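Local coordinates for cupin domain protein (Microcystis aeruginosa DIANCHI905, PDB 5ZBF), which binds iron(II) and 4-hydroxyphenylpyruvic acid and probably acts as a cupin-superfamily isomerase in making the Choi moiety of aeruginosins, at residues F4-K9 against F22-T27; L58-K63 against D110-L115; T123-Q128 against V138-P143. All blocks are in the same frame, centred on the assembly; numbering follows the deposited sequence.

Contact 1 of 3, residues F4-K9 against F22-T27; sequences FFPVPK and FQCQDT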
loop_
_atom_site.group_PDB
_atom_site.type_symbol
_atom_site.label_atom_id
_atom_site.label_comp_id
_atom_site.label_asym_id
_atom_site.label_seq_id
_atom_site.Cartn_x
_atom_site.Cartn_y
_atom_site.Cartn_z
ATOM N N PHE A 4 7.015 12.802 -7.636
ATOM C CA PHE A 4 5.602 12.649 -7.271
ATOM C C PHE A 4 4.895 11.499 -7.980
ATOM O O PHE A 4 3.900 10.978 -7.470
ATOM C CB PHE A 4 4.819 13.934 -7.551
ATOM C CG PHE A 4 5.367 15.157 -6.874
ATOM C CD1 PHE A 4 5.873 15.111 -5.573
ATOM C CD2 PHE A 4 5.323 16.382 -7.526
ATOM C CE1 PHE A 4 6.355 16.255 -4.958
ATOM C CE2 PHE A 4 5.796 17.532 -6.912
ATOM C CZ PHE A 4 6.311 17.469 -5.625
ATOM N N PHE A 5 5.395 11.116 -9.153
ATOM C CA PHE A 5 4.860 9.980 -9.895
ATOM C C PHE A 5 6.020 9.064 -10.278
ATOM O O PHE A 5 6.466 9.038 -11.428
ATOM C CB PHE A 5 4.079 10.450 -11.115
ATOM C CG PHE A 5 2.925 11.341 -10.766
ATOM C CD1 PHE A 5 1.744 10.801 -10.269
ATOM C CD2 PHE A 5 3.042 12.717 -10.870
ATOM C CE1 PHE A 5 0.678 11.621 -9.918
ATOM C CE2 PHE A 5 1.974 13.543 -10.521
ATOM C CZ PHE A 5 0.801 12.989 -10.052
ATOM N N PRO A 6 6.523 8.318 -9.290
ATOM C CA PRO A 6 7.764 7.571 -9.514
ATOM C C PRO A 6 7.631 6.417 -10.511
ATOM O O PRO A 6 6.612 5.715 -10.537
ATOM C CB PRO A 6 8.129 7.060 -8.118
ATOM C CG PRO A 6 6.869 7.089 -7.331
ATOM C CD PRO A 6 6.058 8.227 -7.890
ATOM N N VAL A 7 8.667 6.243 -11.325
ATOM C CA VAL A 7 8.753 5.136 -12.267
ATOM C C VAL A 7 9.322 3.914 -11.539
ATOM O O VAL A 7 10.372 4.019 -10.906
ATOM C CB VAL A 7 9.657 5.514 -13.454
ATOM C CG1 VAL A 7 9.815 4.338 -14.405
ATOM C CG2 VAL A 7 9.113 6.737 -14.186
ATOM N N PRO A 8 8.630 2.753 -11.611
ATOM C CA PRO A 8 9.128 1.578 -10.901
ATOM C C PRO A 8 10.281 0.903 -11.632
ATOM O O PRO A 8 10.419 1.045 -12.847
ATOM C CB PRO A 8 7.914 0.653 -10.853
ATOM C CG PRO A 8 7.115 1.010 -12.049
ATOM C CD PRO A 8 7.347 2.480 -12.282
ATOM N N LYS A 9 11.094 0.183 -10.863
ATOM C CA LYS A 9 12.135 -0.686 -11.380
ATOM C C LYS A 9 11.642 -2.132 -11.245
ATOM O O LYS A 9 11.243 -2.537 -10.156
ATOM C CB LYS A 9 13.417 -0.512 -10.547
ATOM C CG LYS A 9 14.062 0.852 -10.686
ATOM C CD LYS A 9 15.360 0.925 -9.910
ATOM N N PHE A 22 9.213 1.022 -6.259
ATOM C CA PHE A 22 9.093 2.462 -6.384
ATOM C C PHE A 22 9.754 3.140 -5.181
ATOM O O PHE A 22 9.455 2.801 -4.031
ATOM C CB PHE A 22 7.641 2.913 -6.361
ATOM C CG PHE A 22 6.726 2.304 -7.400
ATOM C CD1 PHE A 22 6.233 3.080 -8.445
ATOM C CD2 PHE A 22 6.247 1.011 -7.264
ATOM C CE1 PHE A 22 5.328 2.559 -9.350
ATOM C CE2 PHE A 22 5.335 0.486 -8.169
ATOM C CZ PHE A 22 4.877 1.260 -9.214
ATOM N N GLN A 23 10.587 4.139 -5.439
ATOM C CA GLN A 23 11.239 4.887 -4.366
ATOM C C GLN A 23 10.382 6.090 -4.017
ATOM O O GLN A 23 10.021 6.846 -4.905
ATOM C CB GLN A 23 12.629 5.347 -4.802
ATOM C CG GLN A 23 13.503 5.843 -3.656
ATOM C CD GLN A 23 13.928 4.724 -2.717
ATOM O OE1 GLN A 23 14.445 3.692 -3.154
ATOM N NE2 GLN A 23 13.716 4.927 -1.418
ATOM N N CYS A 24 10.066 6.252 -2.729
ATOM C CA CYS A 24 9.304 7.397 -2.223
ATOM C C CYS A 24 10.088 8.032 -1.057
ATOM O O CYS A 24 9.768 7.836 0.121
ATOM C CB CYS A 24 7.918 6.952 -1.758
ATOM S SG CYS A 24 6.915 6.177 -3.039
ATOM N N GLN A 25 11.123 8.784 -1.416
ATOM C CA GLN A 25 12.126 9.267 -0.468
ATOM C C GLN A 25 12.644 8.114 0.400
ATOM O O GLN A 25 13.298 7.221 -0.128
ATOM C CB GLN A 25 11.598 10.460 0.332
ATOM C CG GLN A 25 11.556 11.719 -0.515
ATOM C CD GLN A 25 11.067 12.952 0.236
ATOM O OE1 GLN A 25 10.937 12.953 1.461
ATOM N NE2 GLN A 25 10.794 14.008 -0.508
ATOM N N ASP A 26 12.342 8.092 1.699
ATOM C CA ASP A 26 12.914 7.063 2.577
ATOM C C ASP A 26 12.018 5.835 2.730
ATOM O O ASP A 26 12.323 4.933 3.519
ATOM C CB ASP A 26 13.263 7.650 3.948
ATOM C CG ASP A 26 14.357 8.690 3.872
ATOM O OD1 ASP A 26 15.253 8.572 3.007
ATOM O OD2 ASP A 26 14.326 9.631 4.688
ATOM N N THR A 27 10.925 5.799 1.970
ATOM C CA THR A 27 10.044 4.650 1.927
ATOM C C THR A 27 10.143 3.987 0.552
ATOM O O THR A 27 10.157 4.664 -0.476
ATOM C CB THR A 27 8.587 5.084 2.165
ATOM O OG1 THR A 27 8.518 5.847 3.370
ATOM C CG2 THR A 27 7.652 3.884 2.262
HETATM O O HOH W 1 11.140 4.679 -8.329
#
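Pro8 lies flat on the phenyl ring of Phe22, and this CH-pi contact belongs to the closely packed part of the join between residues 4-9 and 22-27. Pro8 CB sits over the middle of the ring, 3.5 Å from the Phe22 centroid and only 12° off its normal, with CG and CD of the same proline reaching out over CE1. The Phe22 rotamer sets this up: CG stands anti to the carbonyl carbon (chi1 -57°), and the two side chains run side by side in the same direction. At the ring edge, in its plane, Pro6 O comes within 3.4 Å of Phe22 CD1. Pro6 CG makes a longer apolar contact with Cys24 SG, at 4.4 Å, while Ile182 packs on both Pro6 and Phe22. With an alanine in place of Phe22, Pro8 would probably lose the flat surface it rests on and a gap would open beneath it, next to Ile182.

The other side is looser and wetter. A water donates to Val7 O (2.8 Å) and accepts from Gln23 N (3.0 Å), so the backbones are bridged there through solvent. The exposed Gln23 side chain turns away from the prolines, and its NE2 donates at 2.7 Å to Gln25 O, inside the type II' turn from Cys24 to Thr27. Lys9 pairs directly with Val21 through the backbone, so the water bridge lies at the end of the pairing between strands 9-14 and 17-24, beside the tight beta hairpin that leads into strand 27-34 of this two-domain cupin.

Contact 2 of 3, residues L58-K63 against D110-L115; sequences LELYIK and DVVLTL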
loop_
_atom_site.group_PDB
_atom_site.type_symbol
_atom_site.label_atom_id
_atom_site.label_comp_id
_atom_site.label_asym_id
_atom_site.label_seq_id
_atom_site.Cartn_x
_atom_site.Cartn_y
_atom_site.Cartn_z
ATOM N N LEU A 58 -2.634 -15.182 0.989
ATOM C CA LEU A 58 -1.274 -15.400 1.453
ATOM C C LEU A 58 -1.337 -15.888 2.893
ATOM O O LEU A 58 -2.299 -15.598 3.613
ATOM C CB LEU A 58 -0.489 -14.099 1.332
ATOM C CG LEU A 58 1.027 -14.087 1.195
ATOM C CD1 LEU A 58 1.523 -14.962 0.052
ATOM C CD2 LEU A 58 1.498 -12.651 1.015
ATOM N N GLU A 59 -0.347 -16.685 3.284
ATOM C CA GLU A 59 -0.171 -17.084 4.665
ATOM C C GLU A 59 1.120 -16.470 5.165
ATOM O O GLU A 59 2.199 -16.664 4.566
ATOM C CB GLU A 59 -0.102 -18.598 4.794
ATOM C CG GLU A 59 -1.414 -19.297 4.510
ATOM C CD GLU A 59 -1.307 -20.800 4.641
ATOM O OE1 GLU A 59 -0.225 -21.360 4.349
ATOM O OE2 GLU A 59 -2.313 -21.420 5.033
ATOM N N LEU A 60 0.993 -15.739 6.265
ATOM C CA LEU A 60 2.111 -15.088 6.941
ATOM C C LEU A 60 2.694 -15.997 8.042
ATOM O O LEU A 60 1.975 -16.480 8.918
ATOM C CB LEU A 60 1.637 -13.763 7.553
ATOM C CG LEU A 60 2.594 -13.030 8.502
ATOM C CD1 LEU A 60 3.769 -12.456 7.741
ATOM C CD2 LEU A 60 1.855 -11.924 9.241
ATOM N N TYR A 61 4.007 -16.200 7.983
ATOM C CA TYR A 61 4.765 -16.949 8.982
ATOM C C TYR A 61 5.585 -15.937 9.760
ATOM O O TYR A 61 6.507 -15.322 9.222
ATOM C CB TYR A 61 5.679 -17.957 8.291
ATOM C CG TYR A 61 4.945 -19.163 7.755
ATOM C CD1 TYR A 61 5.145 -20.423 8.301
ATOM C CD2 TYR A 61 4.056 -19.041 6.693
ATOM C CE1 TYR A 61 4.474 -21.537 7.807
ATOM C CE2 TYR A 61 3.381 -20.142 6.191
ATOM C CZ TYR A 61 3.590 -21.385 6.748
ATOM O OH TYR A 61 2.916 -22.477 6.246
ATOM N N ILE A 62 5.224 -15.748 11.023
ATOM C CA ILE A 62 5.833 -14.714 11.856
ATOM C C ILE A 62 5.625 -15.082 13.326
ATOM O O ILE A 62 4.580 -15.612 13.686
ATOM C CB ILE A 62 5.236 -13.322 11.519
ATOM C CG1 ILE A 62 6.121 -12.194 12.048
ATOM C CG2 ILE A 62 3.804 -13.199 12.022
ATOM C CD1 ILE A 62 5.739 -10.823 11.528
ATOM N N LYS A 63 6.631 -14.839 14.161
ATOM C CA LYS A 63 6.548 -15.159 15.593
ATOM C C LYS A 63 5.981 -16.562 15.877
ATOM O O LYS A 63 5.069 -16.719 16.695
ATOM C CB LYS A 63 5.700 -14.104 16.321
ATOM C CG LYS A 63 6.130 -12.675 16.043
ATOM C CD LYS A 63 5.522 -11.688 17.027
ATOM C CE LYS A 63 5.959 -10.266 16.702
ATOM N NZ LYS A 63 5.271 -9.239 17.537
ATOM N N ASP A 110 0.274 -5.659 16.996
ATOM C CA ASP A 110 -0.323 -6.744 16.228
ATOM C C ASP A 110 0.493 -7.024 14.973
ATOM O O ASP A 110 0.964 -6.080 14.328
ATOM C CB ASP A 110 -1.756 -6.368 15.843
ATOM C CG ASP A 110 -2.603 -5.997 17.043
ATOM O OD1 ASP A 110 -3.075 -6.909 17.754
ATOM O OD2 ASP A 110 -2.798 -4.787 17.277
ATOM N N VAL A 111 0.660 -8.312 14.634
ATOM C CA VAL A 111 1.289 -8.724 13.362
ATOM C C VAL A 111 0.310 -8.734 12.175
ATOM O O VAL A 111 0.733 -8.735 11.008
ATOM C CB VAL A 111 1.994 -10.109 13.449
ATOM C CG1 VAL A 111 3.136 -10.069 14.463
ATOM C CG2 VAL A 111 1.020 -11.237 13.782
ATOM N N VAL A 112 -0.992 -8.756 12.466
ATOM C CA VAL A 112 -2.003 -8.603 11.414
ATOM C C VAL A 112 -3.058 -7.603 11.881
ATOM O O VAL A 112 -3.565 -7.710 12.988
ATOM C CB VAL A 112 -2.674 -9.938 11.020
ATOM C CG1 VAL A 112 -3.747 -9.724 9.952
ATOM C CG2 VAL A 112 -1.636 -10.913 10.494
ATOM N N LEU A 113 -3.334 -6.619 11.028
ATOM C CA LEU A 113 -4.405 -5.648 11.247
ATOM C C LEU A 113 -5.461 -5.846 10.176
ATOM O O LEU A 113 -5.185 -6.412 9.125
ATOM C CB LEU A 113 -3.868 -4.221 11.179
ATOM C CG LEU A 113 -2.833 -3.828 12.236
ATOM C CD1 LEU A 113 -2.249 -2.464 11.883
ATOM C CD2 LEU A 113 -3.449 -3.850 13.622
ATOM N N THR A 114 -6.679 -5.391 10.447
ATOM C CA THR A 114 -7.765 -5.564 9.498
ATOM C C THR A 114 -8.492 -4.242 9.316
ATOM O O THR A 114 -8.753 -3.533 10.274
ATOM C CB THR A 114 -8.729 -6.687 9.926
ATOM O OG1 THR A 114 -8.009 -7.926 10.004
ATOM C CG2 THR A 114 -9.866 -6.842 8.920
ATOM N N LEU A 115 -8.783 -3.917 8.067
ATOM C CA LEU A 115 -9.512 -2.700 7.724
ATOM C C LEU A 115 -10.920 -2.784 8.283
ATOM O O LEU A 115 -11.534 -3.848 8.262
ATOM C CB LEU A 115 -9.591 -2.527 6.202
ATOM C CG LEU A 115 -8.296 -2.352 5.404
ATOM C CD1 LEU A 115 -8.617 -2.359 3.911
ATOM C CD2 LEU A 115 -7.593 -1.065 5.801
#
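Leu60, Ile62 and Lys63 meet Val111 and Val112 through aliphatic branches, without a flat side chain on either side of the interface; the one aromatic ring in these segments, that of Tyr61, belongs to the other face of strand 57-62, where Glu59 O lies in plane at its edge and Ile66 and Val87 pack against it. The backbones stand well apart, with Ile62 CA 7.7 Å from Val111 CA and Leu60 CA 8.9 Å from Val112 CA, a spacing filled by side chains.

Val111 carries most of the contact, its two methyls taking different partners. Its CG2 meets Ile62 CG2 at 3.8 Å as the two side chains slide past each other in opposite directions. The other methyl, Val111 CG1, lies under the end of Lys63: the lysine chain is extended beyond CG, and its CE comes to 3.6 Å from Val111 CG1. The exposed lysine thus lays its methylene groups over the valine at the solvent margin, whereas Leu60 and Ile62 are buried. Further along, Leu60 has CG anti to the backbone N (chi1 170°), which carries CD2 forward to 3.8 Å from Val112 CG2 and equally near Val111 O.

Leu60 also touches Phe86, a residue of the ligand pocket, and its side chain is about 8 Å from the bound 4-hydroxyphenylpyruvic acid. Strand 57-62 lies next to 84-87 in one sheet, while 112-119 lies next to 74-78 in the facing one; such apolar packing between two antiparallel sheets is characteristic of the cupin beta-barrel.

Contact 3 of 3, residues T123-Q128 against V138-P143; sequences THLPCQ and VMMKIP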
loop_
_atom_site.group_PDB
_atom_site.type_symbol
_atom_site.label_atom_id
_atom_site.label_comp_id
_atom_site.label_asym_id
_atom_site.label_seq_id
_atom_site.Cartn_x
_atom_site.Cartn_y
_atom_site.Cartn_z
ATOM N N THR A 123 -12.553 14.174 2.534
ATOM C CA THR A 123 -13.688 14.078 1.609
ATOM C C THR A 123 -15.027 13.797 2.290
ATOM O O THR A 123 -16.074 14.020 1.688
ATOM C CB THR A 123 -13.487 12.938 0.594
ATOM O OG1 THR A 123 -13.461 11.685 1.286
ATOM C CG2 THR A 123 -12.203 13.126 -0.204
ATOM N N HIS A 124 -14.986 13.270 3.513
ATOM C CA HIS A 124 -16.178 12.767 4.220
ATOM C C HIS A 124 -16.854 11.578 3.519
ATOM O O HIS A 124 -18.023 11.276 3.789
ATOM C CB HIS A 124 -17.195 13.889 4.485
ATOM C CG HIS A 124 -16.581 15.133 5.042
ATOM N ND1 HIS A 124 -15.981 15.171 6.281
ATOM C CD2 HIS A 124 -16.469 16.381 4.531
ATOM C CE1 HIS A 124 -15.525 16.389 6.510
ATOM N NE2 HIS A 124 -15.814 17.144 5.466
ATOM N N LEU A 125 -16.116 10.900 2.640
ATOM C CA LEU A 125 -16.614 9.700 1.981
ATOM C C LEU A 125 -16.397 8.494 2.878
ATOM O O LEU A 125 -15.434 8.464 3.646
ATOM C CB LEU A 125 -15.877 9.452 0.663
ATOM C CG LEU A 125 -16.140 10.431 -0.480
ATOM C CD1 LEU A 125 -15.066 10.286 -1.547
ATOM C CD2 LEU A 125 -17.528 10.212 -1.064
ATOM N N PRO A 126 -17.281 7.485 2.772
ATOM C CA PRO A 126 -17.065 6.227 3.475
ATOM C C PRO A 126 -15.755 5.561 3.036
ATOM O O PRO A 126 -15.383 5.625 1.869
ATOM C CB PRO A 126 -18.270 5.366 3.071
ATOM C CG PRO A 126 -18.877 6.036 1.884
ATOM C CD PRO A 126 -18.526 7.482 1.982
ATOM N N CYS A 127 -15.064 4.943 3.983
ATOM C CA CYS A 127 -13.812 4.266 3.689
ATOM C C CYS A 127 -13.660 3.063 4.605
ATOM O O CYS A 127 -14.480 2.821 5.475
ATOM C CB CYS A 127 -12.630 5.219 3.860
ATOM S SG CYS A 127 -12.287 5.700 5.570
ATOM N N GLN A 128 -12.615 2.283 4.366
ATOM C CA GLN A 128 -12.217 1.272 5.307
ATOM C C GLN A 128 -10.764 1.572 5.622
ATOM O O GLN A 128 -9.970 1.828 4.711
ATOM C CB GLN A 128 -12.343 -0.107 4.691
ATOM C CG GLN A 128 -13.707 -0.391 4.093
ATOM C CD GLN A 128 -13.999 -1.869 4.055
ATOM O OE1 GLN A 128 -13.694 -2.549 3.073
ATOM N NE2 GLN A 128 -14.570 -2.385 5.138
ATOM N N VAL A 138 -5.858 3.514 4.162
ATOM C CA VAL A 138 -7.236 3.885 3.862
ATOM C C VAL A 138 -7.583 3.361 2.478
ATOM O O VAL A 138 -6.866 3.625 1.531
ATOM C CB VAL A 138 -7.414 5.416 3.881
ATOM C CG1 VAL A 138 -8.876 5.787 3.635
ATOM C CG2 VAL A 138 -6.910 5.982 5.203
ATOM N N MET A 139 -8.675 2.612 2.377
ATOM C CA MET A 139 -9.214 2.159 1.092
ATOM C C MET A 139 -10.596 2.778 0.948
ATOM O O MET A 139 -11.397 2.724 1.878
ATOM C CB MET A 139 -9.340 0.640 1.065
ATOM C CG MET A 139 -9.753 0.071 -0.284
ATOM S SD MET A 139 -9.674 -1.732 -0.385
ATOM C CE MET A 139 -10.945 -2.226 0.770
ATOM N N MET A 140 -10.880 3.351 -0.214
ATOM C CA MET A 140 -12.134 4.070 -0.396
ATOM C C MET A 140 -12.535 4.163 -1.850
ATOM O O MET A 140 -11.683 4.219 -2.732
ATOM C CB MET A 140 -12.001 5.477 0.168
ATOM C CG MET A 140 -11.010 6.352 -0.567
ATOM S SD MET A 140 -10.724 7.888 0.320
ATOM C CE MET A 140 -12.330 8.658 0.213
ATOM N N LYS A 141 -13.844 4.215 -2.081
ATOM C CA LYS A 141 -14.369 4.389 -3.426
ATOM C C LYS A 141 -14.479 5.872 -3.718
ATOM O O LYS A 141 -15.073 6.624 -2.929
ATOM C CB LYS A 141 -15.731 3.714 -3.576
ATOM C CG LYS A 141 -15.624 2.215 -3.763
ATOM C CD LYS A 141 -16.897 1.606 -4.331
ATOM C CE LYS A 141 -16.600 0.337 -5.114
ATOM N NZ LYS A 141 -16.233 -0.799 -4.232
ATOM N N ILE A 142 -13.887 6.283 -4.832
ATOM C CA ILE A 142 -14.029 7.639 -5.358
ATOM C C ILE A 142 -15.145 7.579 -6.396
ATOM O O ILE A 142 -14.951 7.013 -7.464
ATOM C CB ILE A 142 -12.729 8.141 -6.033
ATOM C CG1 ILE A 142 -11.509 7.986 -5.100
ATOM C CG2 ILE A 142 -12.889 9.594 -6.482
ATOM C CD1 ILE A 142 -11.616 8.724 -3.779
ATOM N N PRO A 143 -16.326 8.150 -6.090
ATOM C CA PRO A 143 -17.430 8.019 -7.052
ATOM C C PRO A 143 -17.156 8.662 -8.414
ATOM O O PRO A 143 -16.375 9.603 -8.506
ATOM C CB PRO A 143 -18.588 8.742 -6.356
ATOM C CG PRO A 143 -18.239 8.725 -4.907
ATOM C CD PRO A 143 -16.747 8.850 -4.865
HETATM O O HOH W 2 -15.585 3.343 0.143
HETATM O O HOH W 3 -16.597 6.090 -0.698
#
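Strands 126-128 and 138-142 run antiparallel, their axes 4.7 Å apart and 146° between directions, and Gln128 and Met139 are paired by two nearly straight bonds, Gln128 N to Met139 O and Met139 N to Gln128 O, each 2.8 Å. Toward Pro126 the strands part and two waters enter: both donate to Pro126 O, one accepting from Lys141 N and the other donating to Lys141 O. On one face Cys127 CB packs 3.8 Å from Met140 CB and as near to Val138 CG1. This is the open end, away from the turn, of the beta hairpin of strands 126-131 and 135-142, flanked by strands 112-119 and 201-208.

Met140 has CG between the backbone N and the carbonyl carbon (chi1 66°), and its chain bends at the sulfur to bring CE 3.6 Å from Leu125 CD1, the side chains crossing at about a right angle. The same methyl meets Thr123 OG1 tip to tip at 3.4 Å; that hydroxyl accepts from Leu125 N in an ST turn and bonds with Asp120. Leu125 CD1 reaches on to Pro143 CD, at 4.0 Å. On the opposite face Gln128 OE1 lies 3.6 Å from Met139 CE, the two chains side by side.

The three contacts follow one another along the chain, and none nests within or crosses another. Contact 1 comes first, closing a short excursion of 12 residues that makes the first strand pair; its N-terminal segment also runs past strands 166-170 and 173-177, bringing the start of the chain against the second cupin domain. Contact 2 spans 46 residues and packs the sheet holding strand 57-62 against the one holding strands 74-78 and 112-119. Contact 3 closes the hairpin that follows, with 9 residues between its segments. Contacts 2 and 3 touch where Leu115 packs against Gln128 and Met139, because strands 112-119 and 126-131 are neighbours; contact 1 stands apart, its nearest atoms about 14 Å from contact 3.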